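Local coordinates for berberine bridge enzyme-like protein (PDB 5D79) that binds FAD as an oxidoreductase of the berberine bridge enzyme-like family and is involved in the adaptation of Arabidopsis to salt stress, at residues Y188-R193 / T303-G308; S339-A344 / K348-G353; G479-K484 / Y489-S494; W495-K498 / N503-R506. One frame throughout, in Å; residues are numbered along the deposited sequence.

Contact 1: residues Y188-R193 / T303-G308; sequences YGTLLR and TGLYIG. With FAD (flavin-adenine dinucleotide), chain E.
Leu191 and Ile307 meet methyl to methyl, Leu191 CD2 lying 3.6 Å from Ile307 CD1, with the two side chains crossing at about a right angle. Beside them Leu305 reaches Thr190, and its CD2 sits 3.4 Å from Thr190 OG1 and also touches Thr190 CB. The torsion of Leu305 explains this: CG stands opposite the backbone N (chi1 170°), which carries the isobutyl group off the strand toward the turn. These few methyls are the tight part. The backbones stay apart, with Thr190 CA 6.7 Å from Leu305 CA, and there a water bridges them, donating to Thr190 O at 2.9 Å and to Leu305 O at 3.1 Å.

At the other end of 188-193, the backbone of Tyr188 holds the flavin: its N donates to FAD O2 at 3.1 Å, and FAD N3 returns a weak bond to Tyr188 O. The flavin's N3 edge is set against one face of the phenol ring, FAD N3 standing 3.7 Å above the Tyr188 ring plane, over its centre. A serine in its place would take away the ring face on which the N3 edge rests and would probably leave that edge freer to shift, although the backbone bonds could remain.

The type I turn from Gly189 to Leu192 thus joins the flavin pocket to the end of strand 298-306, which is flanked in its antiparallel sheet by strands 253-260 and 284-292, while from helix 336-343 Phe343 packs against Thr190 and Leu305, and Trp336 against Leu191.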
loop_
_atom_site.group_PDB
_atom_site.type_symbol
_atom_site.label_atom_id
_atom_site.label_comp_id
_atom_site.label_asym_id
_atom_site.label_seq_id
_atom_site.Cartn_x
_atom_site.Cartn_y
_atom_site.Cartn_z
ATOM N N TYR A 188 4.882 0.667 -3.767
ATOM C CA TYR A 188 5.348 1.282 -5.008
ATOM C C TYR A 188 4.780 2.697 -5.168
ATOM O O TYR A 188 3.748 3.049 -4.581
ATOM C CB TYR A 188 4.988 0.418 -6.229
ATOM C CG TYR A 188 3.508 0.334 -6.583
ATOM C CD1 TYR A 188 2.857 1.385 -7.223
ATOM C CD2 TYR A 188 2.776 -0.810 -6.309
ATOM C CE1 TYR A 188 1.511 1.312 -7.550
ATOM C CE2 TYR A 188 1.425 -0.895 -6.634
ATOM C CZ TYR A 188 0.797 0.170 -7.258
ATOM O OH TYR A 188 -0.542 0.077 -7.592
ATOM N N GLY A 189 5.470 3.495 -5.973
ATOM C CA GLY A 189 5.089 4.864 -6.274
ATOM C C GLY A 189 5.900 5.275 -7.492
ATOM O O GLY A 189 6.442 4.410 -8.193
ATOM N N THR A 190 6.034 6.574 -7.728
ATOM C CA THR A 190 6.615 7.055 -8.979
ATOM C C THR A 190 8.124 6.823 -9.193
ATOM O O THR A 190 8.659 7.217 -10.231
ATOM C CB THR A 190 6.359 8.555 -9.139
ATOM O OG1 THR A 190 6.988 9.254 -8.066
ATOM C CG2 THR A 190 4.872 8.832 -9.097
ATOM N N LEU A 191 8.808 6.192 -8.239
ATOM C CA LEU A 191 10.239 5.927 -8.387
ATOM C C LEU A 191 10.553 4.438 -8.488
ATOM O O LEU A 191 11.710 4.045 -8.411
ATOM C CB LEU A 191 11.021 6.523 -7.214
ATOM C CG LEU A 191 11.227 8.040 -7.118
ATOM C CD1 LEU A 191 11.727 8.444 -5.723
ATOM C CD2 LEU A 191 12.188 8.519 -8.191
ATOM N N LEU A 192 9.530 3.607 -8.659
ATOM C CA LEU A 192 9.722 2.161 -8.576
ATOM C C LEU A 192 10.599 1.626 -9.695
ATOM O O LEU A 192 11.272 0.618 -9.522
ATOM C CB LEU A 192 8.382 1.423 -8.591
ATOM C CG LEU A 192 7.746 0.970 -9.914
ATOM C CD1 LEU A 192 6.656 -0.055 -9.620
ATOM C CD2 LEU A 192 7.168 2.147 -10.665
ATOM N N ARG A 193 10.600 2.297 -10.839
ATOM C CA ARG A 193 11.368 1.796 -11.972
ATOM C C ARG A 193 12.841 2.145 -11.804
ATOM O O ARG A 193 13.710 1.546 -12.409
ATOM C CB ARG A 193 10.819 2.354 -13.293
ATOM C CG ARG A 193 9.367 1.937 -13.612
ATOM C CD ARG A 193 9.034 2.191 -15.085
ATOM N NE ARG A 193 9.777 1.314 -15.996
ATOM C CZ ARG A 193 10.828 1.688 -16.726
ATOM N NH1 ARG A 193 11.286 2.930 -16.667
ATOM N NH2 ARG A 193 11.427 0.814 -17.524
ATOM N N THR A 303 0.122 10.369 -17.102
ATOM C CA THR A 303 0.934 11.205 -16.232
ATOM C C THR A 303 2.270 10.524 -15.978
ATOM O O THR A 303 2.386 9.296 -16.024
ATOM C CB THR A 303 0.236 11.485 -14.897
ATOM O OG1 THR A 303 -0.090 10.244 -14.266
ATOM C CG2 THR A 303 -1.021 12.250 -15.142
ATOM N N GLY A 304 3.291 11.318 -15.712
ATOM C CA GLY A 304 4.609 10.753 -15.553
ATOM C C GLY A 304 5.602 11.616 -14.823
ATOM O O GLY A 304 5.409 12.815 -14.665
ATOM N N LEU A 305 6.669 10.974 -14.375
ATOM C CA LEU A 305 7.752 11.632 -13.674
ATOM C C LEU A 305 9.047 11.230 -14.362
ATOM O O LEU A 305 9.351 10.046 -14.504
ATOM C CB LEU A 305 7.763 11.247 -12.192
ATOM C CG LEU A 305 9.006 11.693 -11.424
ATOM C CD1 LEU A 305 9.019 13.176 -11.278
ATOM C CD2 LEU A 305 9.080 11.035 -10.071
ATOM N N TYR A 306 9.790 12.220 -14.825
ATOM C CA TYR A 306 11.069 11.952 -15.437
ATOM C C TYR A 306 12.173 12.478 -14.531
ATOM O O TYR A 306 12.143 13.650 -14.126
ATOM C CB TYR A 306 11.136 12.585 -16.824
ATOM C CG TYR A 306 12.454 12.368 -17.522
ATOM C CD1 TYR A 306 12.806 11.116 -18.009
ATOM C CD2 TYR A 306 13.344 13.413 -17.688
ATOM C CE1 TYR A 306 14.005 10.918 -18.641
ATOM C CE2 TYR A 306 14.547 13.224 -18.320
ATOM C CZ TYR A 306 14.874 11.979 -18.795
ATOM O OH TYR A 306 16.079 11.804 -19.427
ATOM N N ILE A 307 13.131 11.611 -14.193
ATOM C CA ILE A 307 14.263 12.006 -13.350
ATOM C C ILE A 307 15.352 12.677 -14.200
ATOM O O ILE A 307 16.388 12.077 -14.501
ATOM C CB ILE A 307 14.856 10.801 -12.591
ATOM C CG1 ILE A 307 13.750 9.961 -12.003
ATOM C CG2 ILE A 307 15.750 11.260 -11.462
ATOM C CD1 ILE A 307 12.936 10.706 -11.000
ATOM N N GLY A 308 15.095 13.929 -14.579
ATOM C CA GLY A 308 15.978 14.685 -15.447
ATOM C C GLY A 308 15.259 15.889 -16.032
ATOM O O GLY A 308 14.094 16.122 -15.703
HETATM P PA FAD E . -2.912 -0.025 8.201
HETATM O O1A FAD E . -4.372 -0.381 8.078
HETATM O O2A FAD E . -2.599 0.743 9.464
HETATM O O5B FAD E . -2.018 -1.365 8.077
HETATM C C5B FAD E . -2.264 -2.324 7.057
HETATM C C4B FAD E . -1.740 -3.720 7.418
HETATM O O4B FAD E . -0.413 -3.611 7.902
HETATM C C3B FAD E . -2.577 -4.360 8.516
HETATM O O3B FAD E . -2.691 -5.754 8.324
HETATM C C2B FAD E . -1.788 -4.041 9.773
HETATM O O2B FAD E . -1.994 -4.995 10.800
HETATM C C1B FAD E . -0.350 -3.982 9.268
HETATM N N9A FAD E . 0.527 -3.057 10.018
HETATM C C8A FAD E . 0.467 -1.684 10.100
HETATM N N7A FAD E . 1.488 -1.256 10.887
HETATM C C5A FAD E . 2.198 -2.330 11.307
HETATM C C6A FAD E . 3.322 -2.479 12.119
HETATM N N6A FAD E . 4.063 -1.430 12.458
HETATM N N1A FAD E . 3.824 -3.743 12.367
HETATM C C2A FAD E . 3.221 -4.848 11.809
HETATM N N3A FAD E . 2.106 -4.693 11.009
HETATM C C4A FAD E . 1.603 -3.462 10.761
HETATM N N1 FAD E . -0.079 1.175 -1.903
HETATM C C2 FAD E . 0.897 1.265 -2.881
HETATM O O2 FAD E . 1.964 0.653 -2.761
HETATM N N3 FAD E . 0.675 2.069 -3.993
HETATM C C4 FAD E . -0.506 2.778 -4.144
HETATM O O4 FAD E . -0.621 3.567 -5.082
HETATM C C4X FAD E . -1.478 2.700 -3.145
HETATM N N5 FAD E . -2.613 3.495 -3.190
HETATM C C5X FAD E . -3.398 3.628 -2.054
HETATM C C6 FAD E . -4.396 4.599 -1.975
HETATM C C7 FAD E . -5.183 4.716 -0.827
HETATM C C7M FAD E . -6.261 5.756 -0.757
HETATM C C8 FAD E . -4.944 3.888 0.272
HETATM C C8M FAD E . -5.791 3.976 1.508
HETATM C C9 FAD E . -3.951 2.918 0.192
HETATM C C9A FAD E . -3.213 2.752 -0.983
HETATM N N10 FAD E . -2.245 1.763 -1.082
HETATM C C10 FAD E . -1.236 1.915 -2.011
HETATM C "C1'" FAD E . -2.252 0.596 -0.143
HETATM C "C2'" FAD E . -1.435 0.823 1.115
HETATM O "O2'" FAD E . -0.070 0.915 0.769
HETATM C "C3'" FAD E . -1.696 -0.351 2.050
HETATM O "O3'" FAD E . -3.048 -0.308 2.451
HETATM C "C4'" FAD E . -0.854 -0.284 3.301
HETATM O "O4'" FAD E . -0.718 -1.568 3.851
HETATM C "C5'" FAD E . -1.565 0.558 4.337
HETATM O "O5'" FAD E . -0.647 0.901 5.349
HETATM P P FAD E . -1.208 1.719 6.608
HETATM O O1P FAD E . -0.176 1.741 7.705
HETATM O O2P FAD E . -1.609 3.117 6.208
HETATM O O3P FAD E . -2.538 0.855 6.904
HETATM O O HOH W 1 10.394 8.214 -12.279
#

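Contact 2: residues S339-A344 / K348-G353; sequences SVLWFA and KGESLG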
loop_
_atom_site.group_PDB
_atom_site.type_symbol
_atom_site.label_atom_id
_atom_site.label_comp_id
_atom_site.label_asym_id
_atom_site.label_seq_id
_atom_site.Cartn_x
_atom_site.Cartn_y
_atom_site.Cartn_z
ATOM N N SER A 339 6.888 17.344 -6.874
ATOM C CA SER A 339 6.225 16.345 -7.714
ATOM C C SER A 339 5.352 15.411 -6.863
ATOM O O SER A 339 4.378 14.843 -7.357
ATOM C CB SER A 339 7.249 15.536 -8.509
ATOM O OG SER A 339 7.829 14.524 -7.712
ATOM N N VAL A 340 5.707 15.266 -5.591
ATOM C CA VAL A 340 4.882 14.538 -4.629
ATOM C C VAL A 340 3.515 15.226 -4.446
ATOM O O VAL A 340 2.471 14.580 -4.481
ATOM C CB VAL A 340 5.603 14.412 -3.249
ATOM C CG1 VAL A 340 4.668 13.856 -2.193
ATOM C CG2 VAL A 340 6.862 13.553 -3.362
ATOM N N LEU A 341 3.521 16.536 -4.248
ATOM C CA LEU A 341 2.270 17.277 -4.153
ATOM C C LEU A 341 1.511 17.154 -5.461
ATOM O O LEU A 341 0.288 17.078 -5.491
ATOM C CB LEU A 341 2.515 18.758 -3.832
ATOM C CG LEU A 341 2.696 19.208 -2.384
ATOM C CD1 LEU A 341 3.976 18.661 -1.825
ATOM C CD2 LEU A 341 2.718 20.711 -2.318
ATOM N N TRP A 342 2.260 17.146 -6.552
ATOM C CA TRP A 342 1.672 17.096 -7.870
ATOM C C TRP A 342 0.869 15.817 -8.011
ATOM O O TRP A 342 -0.320 15.844 -8.307
ATOM C CB TRP A 342 2.768 17.180 -8.927
ATOM C CG TRP A 342 2.309 17.506 -10.313
ATOM C CD1 TRP A 342 2.076 18.756 -10.842
ATOM C CD2 TRP A 342 2.065 16.576 -11.364
ATOM N NE1 TRP A 342 1.690 18.644 -12.155
ATOM C CE2 TRP A 342 1.679 17.318 -12.500
ATOM C CE3 TRP A 342 2.130 15.182 -11.457
ATOM C CZ2 TRP A 342 1.358 16.709 -13.713
ATOM C CZ3 TRP A 342 1.809 14.578 -12.663
ATOM C CH2 TRP A 342 1.432 15.341 -13.774
ATOM N N PHE A 343 1.520 14.690 -7.767
ATOM C CA PHE A 343 0.859 13.406 -7.928
ATOM C C PHE A 343 -0.223 13.218 -6.875
ATOM O O PHE A 343 -1.174 12.480 -7.101
ATOM C CB PHE A 343 1.872 12.264 -7.875
ATOM C CG PHE A 343 2.496 11.958 -9.201
ATOM C CD1 PHE A 343 1.808 11.224 -10.144
ATOM C CD2 PHE A 343 3.771 12.409 -9.503
ATOM C CE1 PHE A 343 2.374 10.941 -11.358
ATOM C CE2 PHE A 343 4.343 12.132 -10.712
ATOM C CZ PHE A 343 3.643 11.396 -11.644
ATOM N N ALA A 344 -0.094 13.892 -5.739
ATOM C CA ALA A 344 -1.114 13.795 -4.701
ATOM C C ALA A 344 -2.294 14.754 -4.947
ATOM O O ALA A 344 -3.128 14.943 -4.069
ATOM C CB ALA A 344 -0.502 14.055 -3.350
ATOM N N LYS A 348 -1.195 23.664 -7.825
ATOM C CA LYS A 348 0.217 23.858 -8.146
ATOM C C LYS A 348 0.754 25.061 -7.389
ATOM O O LYS A 348 0.109 26.106 -7.319
ATOM C CB LYS A 348 0.444 24.015 -9.657
ATOM C CG LYS A 348 0.074 25.350 -10.262
ATOM C CD LYS A 348 0.446 25.392 -11.743
ATOM C CE LYS A 348 1.950 25.520 -11.955
ATOM N NZ LYS A 348 2.289 25.913 -13.363
ATOM N N GLY A 349 1.924 24.897 -6.787
ATOM C CA GLY A 349 2.480 25.949 -5.961
ATOM C C GLY A 349 1.923 25.966 -4.546
ATOM O O GLY A 349 2.101 26.940 -3.813
ATOM N N GLU A 350 1.248 24.888 -4.161
ATOM C CA GLU A 350 0.782 24.710 -2.787
ATOM C C GLU A 350 1.964 24.541 -1.817
ATOM O O GLU A 350 3.030 24.061 -2.209
ATOM C CB GLU A 350 -0.149 23.493 -2.708
ATOM C CG GLU A 350 -0.768 23.228 -1.344
ATOM C CD GLU A 350 -2.018 24.039 -1.104
ATOM O OE1 GLU A 350 -1.964 25.278 -1.252
ATOM O OE2 GLU A 350 -3.064 23.430 -0.782
ATOM N N SER A 351 1.771 24.934 -0.559
ATOM C CA SER A 351 2.801 24.770 0.469
ATOM C C SER A 351 3.052 23.286 0.779
ATOM O O SER A 351 2.113 22.484 0.808
ATOM C CB SER A 351 2.415 25.533 1.754
ATOM O OG SER A 351 1.349 24.917 2.468
ATOM N N LEU A 352 4.318 22.929 1.008
ATOM C CA LEU A 352 4.701 21.541 1.274
ATOM C C LEU A 352 4.043 20.978 2.534
ATOM O O LEU A 352 3.980 19.767 2.723
ATOM C CB LEU A 352 6.215 21.426 1.405
ATOM C CG LEU A 352 7.043 21.829 0.190
ATOM C CD1 LEU A 352 8.538 21.678 0.490
ATOM C CD2 LEU A 352 6.619 20.996 -1.008
ATOM N N GLY A 353 3.559 21.866 3.392
ATOM C CA GLY A 353 2.954 21.475 4.650
ATOM C C GLY A 353 1.733 20.586 4.559
ATOM O O GLY A 353 1.389 19.928 5.531
#
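Leu341 gives the most surface to this contact, and it meets the loop with both of its methyls. CD1 packs against Leu352 CD2 at 3.6 Å, the two leucine side chains crossing at about a right angle. CD2 turns to the loop backbone instead, lying 3.4 Å from Glu350 O and 3.6 Å from Ser351 O, so one methyl rests against two successive carbonyl oxygens.

Leu352 comes second. Its CG lies opposite its own carbonyl carbon (chi1 -61°), and from there CD2 swings in to the helix, within reach of both Leu341 methyls. Glu350 adds the aliphatic root of its side chain: CB is 4.0 Å from Leu341 CD2, while the chain bends at chi2 and takes the carboxylate away from the helix. The contact therefore rests on apolar and van der Waals touches alone, without polar bonds between the segments.

Further partners extend the apolar patch, with Leu355 lying against Leu341 and with Tyr158 and Lys162 of helix 153-163 against Leu352. The arrangement is local packing of a helix on the loop that follows it: the chain leaves helix 336-343, then passes across its side, and the loop leading toward strand 363-372 rests on Leu341 of the helix.

Contact 3: residues G479-K484 / Y489-S494; sequences GMYLGK and YEEGKS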
loop_
_atom_site.group_PDB
_atom_site.type_symbol
_atom_site.label_atom_id
_atom_site.label_comp_id
_atom_site.label_asym_id
_atom_site.label_seq_id
_atom_site.Cartn_x
_atom_site.Cartn_y
_atom_site.Cartn_z
ATOM N N GLY A 479 -9.761 -15.114 -0.903
ATOM C CA GLY A 479 -9.886 -16.171 0.086
ATOM C C GLY A 479 -9.524 -15.742 1.499
ATOM O O GLY A 479 -8.769 -14.793 1.687
ATOM N N MET A 480 -10.066 -16.443 2.492
ATOM C CA MET A 480 -9.744 -16.193 3.895
ATOM C C MET A 480 -9.847 -17.487 4.711
ATOM O O MET A 480 -10.367 -18.488 4.225
ATOM C CB MET A 480 -10.663 -15.118 4.473
ATOM C CG MET A 480 -12.144 -15.417 4.319
ATOM S SD MET A 480 -13.183 -14.142 5.054
ATOM C CE MET A 480 -12.830 -14.351 6.803
ATOM N N TYR A 481 -9.333 -17.474 5.939
ATOM C CA TYR A 481 -9.451 -18.633 6.827
ATOM C C TYR A 481 -10.868 -18.806 7.383
ATOM O O TYR A 481 -11.390 -17.929 8.074
ATOM C CB TYR A 481 -8.474 -18.523 7.994
ATOM C CG TYR A 481 -7.015 -18.670 7.628
ATOM C CD1 TYR A 481 -6.504 -19.883 7.169
ATOM C CD2 TYR A 481 -6.137 -17.603 7.780
ATOM C CE1 TYR A 481 -5.164 -20.014 6.840
ATOM C CE2 TYR A 481 -4.795 -17.731 7.455
ATOM C CZ TYR A 481 -4.315 -18.933 6.988
ATOM O OH TYR A 481 -2.981 -19.039 6.675
ATOM N N LEU A 482 -11.479 -19.951 7.095
ATOM C CA LEU A 482 -12.848 -20.219 7.517
ATOM C C LEU A 482 -13.004 -21.655 8.004
ATOM O O LEU A 482 -13.878 -21.953 8.818
ATOM C CB LEU A 482 -13.811 -19.935 6.365
ATOM C CG LEU A 482 -13.899 -18.453 5.987
ATOM C CD1 LEU A 482 -14.555 -18.247 4.631
ATOM C CD2 LEU A 482 -14.636 -17.680 7.079
ATOM N N GLY A 483 -12.140 -22.538 7.507
ATOM C CA GLY A 483 -12.183 -23.949 7.855
ATOM C C GLY A 483 -12.433 -24.824 6.639
ATOM O O GLY A 483 -12.986 -25.916 6.754
ATOM N N LYS A 484 -12.028 -24.326 5.471
ATOM C CA LYS A 484 -12.153 -25.044 4.198
ATOM C C LYS A 484 -11.233 -26.270 4.127
ATOM O O LYS A 484 -11.628 -27.325 3.620
ATOM C CB LYS A 484 -11.860 -24.084 3.031
ATOM C CG LYS A 484 -11.188 -24.723 1.813
ATOM C CD LYS A 484 -10.237 -23.734 1.117
ATOM C CE LYS A 484 -9.472 -24.380 -0.052
ATOM N NZ LYS A 484 -7.994 -24.500 0.180
ATOM N N TYR A 489 -2.207 -24.185 6.984
ATOM C CA TYR A 489 -1.239 -24.178 5.890
ATOM C C TYR A 489 -1.893 -24.429 4.534
ATOM O O TYR A 489 -1.592 -23.741 3.560
ATOM C CB TYR A 489 -0.127 -25.217 6.107
ATOM C CG TYR A 489 0.741 -25.413 4.871
ATOM C CD1 TYR A 489 1.799 -24.557 4.598
ATOM C CD2 TYR A 489 0.479 -26.441 3.965
ATOM C CE1 TYR A 489 2.583 -24.727 3.459
ATOM C CE2 TYR A 489 1.252 -26.615 2.822
ATOM C CZ TYR A 489 2.301 -25.756 2.577
ATOM O OH TYR A 489 3.062 -25.923 1.448
ATOM N N GLU A 490 -2.766 -25.426 4.459
ATOM C CA GLU A 490 -3.366 -25.785 3.181
ATOM C C GLU A 490 -4.398 -24.741 2.758
ATOM O O GLU A 490 -4.572 -24.474 1.568
ATOM C CB GLU A 490 -3.996 -27.185 3.240
ATOM C CG GLU A 490 -3.002 -28.332 3.514
ATOM C CD GLU A 490 -2.067 -28.667 2.335
ATOM O OE1 GLU A 490 -2.170 -28.019 1.265
ATOM O OE2 GLU A 490 -1.229 -29.589 2.485
ATOM N N GLU A 491 -5.064 -24.126 3.728
ATOM C CA GLU A 491 -6.072 -23.124 3.403
ATOM C C GLU A 491 -5.417 -21.795 3.028
ATOM O O GLU A 491 -5.850 -21.111 2.105
ATOM C CB GLU A 491 -7.043 -22.936 4.575
ATOM C CG GLU A 491 -8.409 -22.408 4.154
ATOM C CD GLU A 491 -9.368 -22.259 5.317
ATOM O OE1 GLU A 491 -8.939 -22.432 6.476
ATOM O OE2 GLU A 491 -10.555 -21.967 5.067
ATOM N N GLY A 492 -4.365 -21.438 3.752
ATOM C CA GLY A 492 -3.673 -20.181 3.527
ATOM C C GLY A 492 -2.798 -20.182 2.289
ATOM O O GLY A 492 -2.456 -19.125 1.759
ATOM N N LYS A 493 -2.451 -21.376 1.825
ATOM C CA LYS A 493 -1.685 -21.560 0.594
ATOM C C LYS A 493 -2.424 -21.005 -0.615
ATOM O O LYS A 493 -1.806 -20.541 -1.578
ATOM C CB LYS A 493 -1.381 -23.042 0.381
ATOM C CG LYS A 493 -0.214 -23.302 -0.541
ATOM C CD LYS A 493 0.158 -24.773 -0.547
ATOM C CE LYS A 493 1.314 -25.029 -1.491
ATOM N NZ LYS A 493 1.650 -26.482 -1.564
ATOM N N SER A 494 -3.751 -21.039 -0.543
ATOM C CA SER A 494 -4.637 -20.600 -1.626
ATOM C C SER A 494 -4.381 -19.175 -2.109
ATOM O O SER A 494 -4.107 -18.966 -3.288
ATOM C CB SER A 494 -6.098 -20.727 -1.181
ATOM O OG SER A 494 -6.971 -20.324 -2.214
#
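Glu491 OE2 takes three backbone N-H groups in a row: Leu482 N at 3.0 Å, Gly483 N at 3.0 Å and Lys484 N at 2.8 Å. Only the Gly483 bond uses the syn lone pair. The other two come in from opposite faces of the carboxylate, Leu482 N tilted 39° out of its plane and Lys484 N 68°, so the loop wraps round the oxygen. The carboxylate gets there because CG is anti to the backbone N (chi1 -155°) and the chain beyond runs extended.

Around this grip, the Lys484 and Glu491 side chains lie alongside one another, running in opposite senses, Lys484 CD packing on Glu491 CG at 3.8 Å. Tyr481 presents its ring edge to Glu491 OE1, which lies 3.6 Å from CD1. Farther along, Tyr481 OH rests 3.4 Å from Gly492 CA, where any side chain would collide with it; that hydroxyl is hydrogen-bonded to Ser525 O, and the ring also meets Trp495 edge-to-face. An alanine at Glu491 would take away the one acceptor shared by three amides, and the 482-484 turn would probably come loose from the helix.

Three successive N-H groups gathered round one anionic oxygen are consistent with an anion-binding nest; reached from the first turns of helix 488-500, it fixes the loop before that helix within the berberine-type C-terminal region.

Contact 4: residues W495-K498 / N503-R506; sequences WGVK and NFER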
loop_
_atom_site.group_PDB
_atom_site.type_symbol
_atom_site.label_atom_id
_atom_site.label_comp_id
_atom_site.label_asym_id
_atom_site.label_seq_id
_atom_site.Cartn_x
_atom_site.Cartn_y
_atom_site.Cartn_z
ATOM N N TRP A 495 -4.488 -18.200 -1.206
ATOM C CA TRP A 495 -4.205 -16.802 -1.551
ATOM C C TRP A 495 -2.717 -16.476 -1.380
ATOM O O TRP A 495 -2.199 -15.570 -2.027
ATOM C CB TRP A 495 -5.064 -15.841 -0.712
ATOM C CG TRP A 495 -4.903 -16.015 0.764
ATOM C CD1 TRP A 495 -3.968 -15.423 1.562
ATOM C CD2 TRP A 495 -5.698 -16.843 1.623
ATOM N NE1 TRP A 495 -4.128 -15.837 2.862
ATOM C CE2 TRP A 495 -5.186 -16.704 2.926
ATOM C CE3 TRP A 495 -6.793 -17.684 1.415
ATOM C CZ2 TRP A 495 -5.724 -17.381 4.012
ATOM C CZ3 TRP A 495 -7.331 -18.347 2.493
ATOM C CH2 TRP A 495 -6.797 -18.194 3.777
ATOM N N GLY A 496 -2.031 -17.228 -0.525
ATOM C CA GLY A 496 -0.605 -17.047 -0.306
ATOM C C GLY A 496 0.256 -17.017 -1.561
ATOM O O GLY A 496 1.122 -16.143 -1.716
ATOM N N VAL A 497 0.026 -17.970 -2.461
ATOM C CA VAL A 497 0.779 -18.021 -3.711
ATOM C C VAL A 497 0.361 -16.903 -4.698
ATOM O O VAL A 497 1.097 -16.567 -5.631
ATOM C CB VAL A 497 0.638 -19.397 -4.373
ATOM C CG1 VAL A 497 1.080 -20.483 -3.400
ATOM C CG2 VAL A 497 -0.784 -19.633 -4.809
ATOM N N LYS A 498 -0.808 -16.306 -4.480
ATOM C CA LYS A 498 -1.252 -15.206 -5.325
ATOM C C LYS A 498 -0.501 -13.911 -4.960
ATOM O O LYS A 498 -0.006 -13.178 -5.822
ATOM C CB LYS A 498 -2.768 -15.026 -5.193
ATOM C CG LYS A 498 -3.584 -16.262 -5.559
ATOM C CD LYS A 498 -5.069 -15.975 -5.376
ATOM C CE LYS A 498 -5.940 -17.124 -5.880
ATOM N NZ LYS A 498 -7.389 -16.814 -5.704
ATOM N N ASN A 503 7.668 -17.219 -3.210
ATOM C CA ASN A 503 8.172 -16.762 -1.922
ATOM C C ASN A 503 7.328 -17.240 -0.751
ATOM O O ASN A 503 7.703 -17.044 0.405
ATOM C CB ASN A 503 8.243 -15.235 -1.890
ATOM C CG ASN A 503 9.412 -14.679 -2.679
ATOM O OD1 ASN A 503 10.446 -15.345 -2.854
ATOM N ND2 ASN A 503 9.271 -13.438 -3.134
ATOM N N PHE A 504 6.179 -17.843 -1.039
ATOM C CA PHE A 504 5.255 -18.238 0.022
ATOM C C PHE A 504 5.848 -19.269 1.000
ATOM O O PHE A 504 5.662 -19.145 2.210
ATOM C CB PHE A 504 3.958 -18.786 -0.574
ATOM C CG PHE A 504 2.984 -19.304 0.461
ATOM C CD1 PHE A 504 2.299 -18.420 1.296
ATOM C CD2 PHE A 504 2.749 -20.671 0.596
ATOM C CE1 PHE A 504 1.402 -18.890 2.245
ATOM C CE2 PHE A 504 1.858 -21.148 1.539
ATOM C CZ PHE A 504 1.181 -20.255 2.369
ATOM N N GLU A 505 6.572 -20.263 0.482
ATOM C CA GLU A 505 7.118 -21.317 1.337
ATOM C C GLU A 505 8.133 -20.763 2.327
ATOM O O GLU A 505 8.082 -21.101 3.507
ATOM C CB GLU A 505 7.743 -22.431 0.501
ATOM C CG GLU A 505 6.711 -23.248 -0.268
ATOM C CD GLU A 505 5.643 -23.918 0.621
ATOM O OE1 GLU A 505 5.941 -24.292 1.783
ATOM O OE2 GLU A 505 4.499 -24.068 0.134
ATOM N N ARG A 506 9.032 -19.894 1.866
ATOM C CA ARG A 506 9.997 -19.272 2.777
ATOM C C ARG A 506 9.311 -18.477 3.895
ATOM O O ARG A 506 9.662 -18.623 5.068
ATOM C CB ARG A 506 10.971 -18.362 2.026
ATOM C CG ARG A 506 12.013 -17.765 2.961
ATOM C CD ARG A 506 13.079 -16.928 2.272
ATOM N NE ARG A 506 14.064 -16.477 3.254
ATOM C CZ ARG A 506 15.042 -15.611 3.012
ATOM N NH1 ARG A 506 15.190 -15.089 1.808
ATOM N NH2 ARG A 506 15.871 -15.269 3.986
#
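With chi1 at 176°, Phe504 holds CG anti to its backbone N, and this sends the ring out from the start of helix 504-514 toward the backbone of Gly496. Phe504 CD1 comes to 3.6 Å from Gly496 CA, and CE1 follows at 3.7 Å from that same Gly496 CA. The glycine matters here: a CB there would clash with Phe504 CE1, so the missing side chain is what lets phenylalanine sit so close to the helix. The peptide takes part too, as Gly496 C is 3.8 Å from Phe504 CD1.

On the other side of the ring's CG, Val497 completes the contact more loosely, its CG1 lying 4.3 Å from Phe504 CD2. Nothing polar joins the two segments; the contact is one ring set on the Gly496 backbone with Val497 CG1 at its flank.

Outside the contact, Tyr489 and Lys493, earlier on helix 488-500, and Ile526 and Pro527 of a later loop close round Phe504. Next to Gly496 in the chain, Trp495 is anchored through NE1 to Gln524 O. The arrangement is that of two consecutive helices, 488-500 and 504-514, joined by a short connection, with an aromatic side chain of the second seated on a glycine of the first.

How the contacts relate
The four contacts follow one another along the chain and form two groups. Contacts 1 and 2, their centres 15 Å apart, touch through Phe343, whose ring from helix 336-343 packs on Thr190, Leu305 and the strand 298-306 backbone; the flavin turn is thereby backed by the seven-stranded sheet and its covering helix. Contacts 3 and 4, centres 12 Å apart, share helix 488-500 and belong to the berberine-like C-terminal region, linked by Trp495 against 479-481 and by Tyr489 to Glu505. The groups are well separated, contacts 2 and 3 standing about 43 Å apart between centres on opposite sides of the chain's centre. Of the four, contact 1 includes a flavin-binding residue.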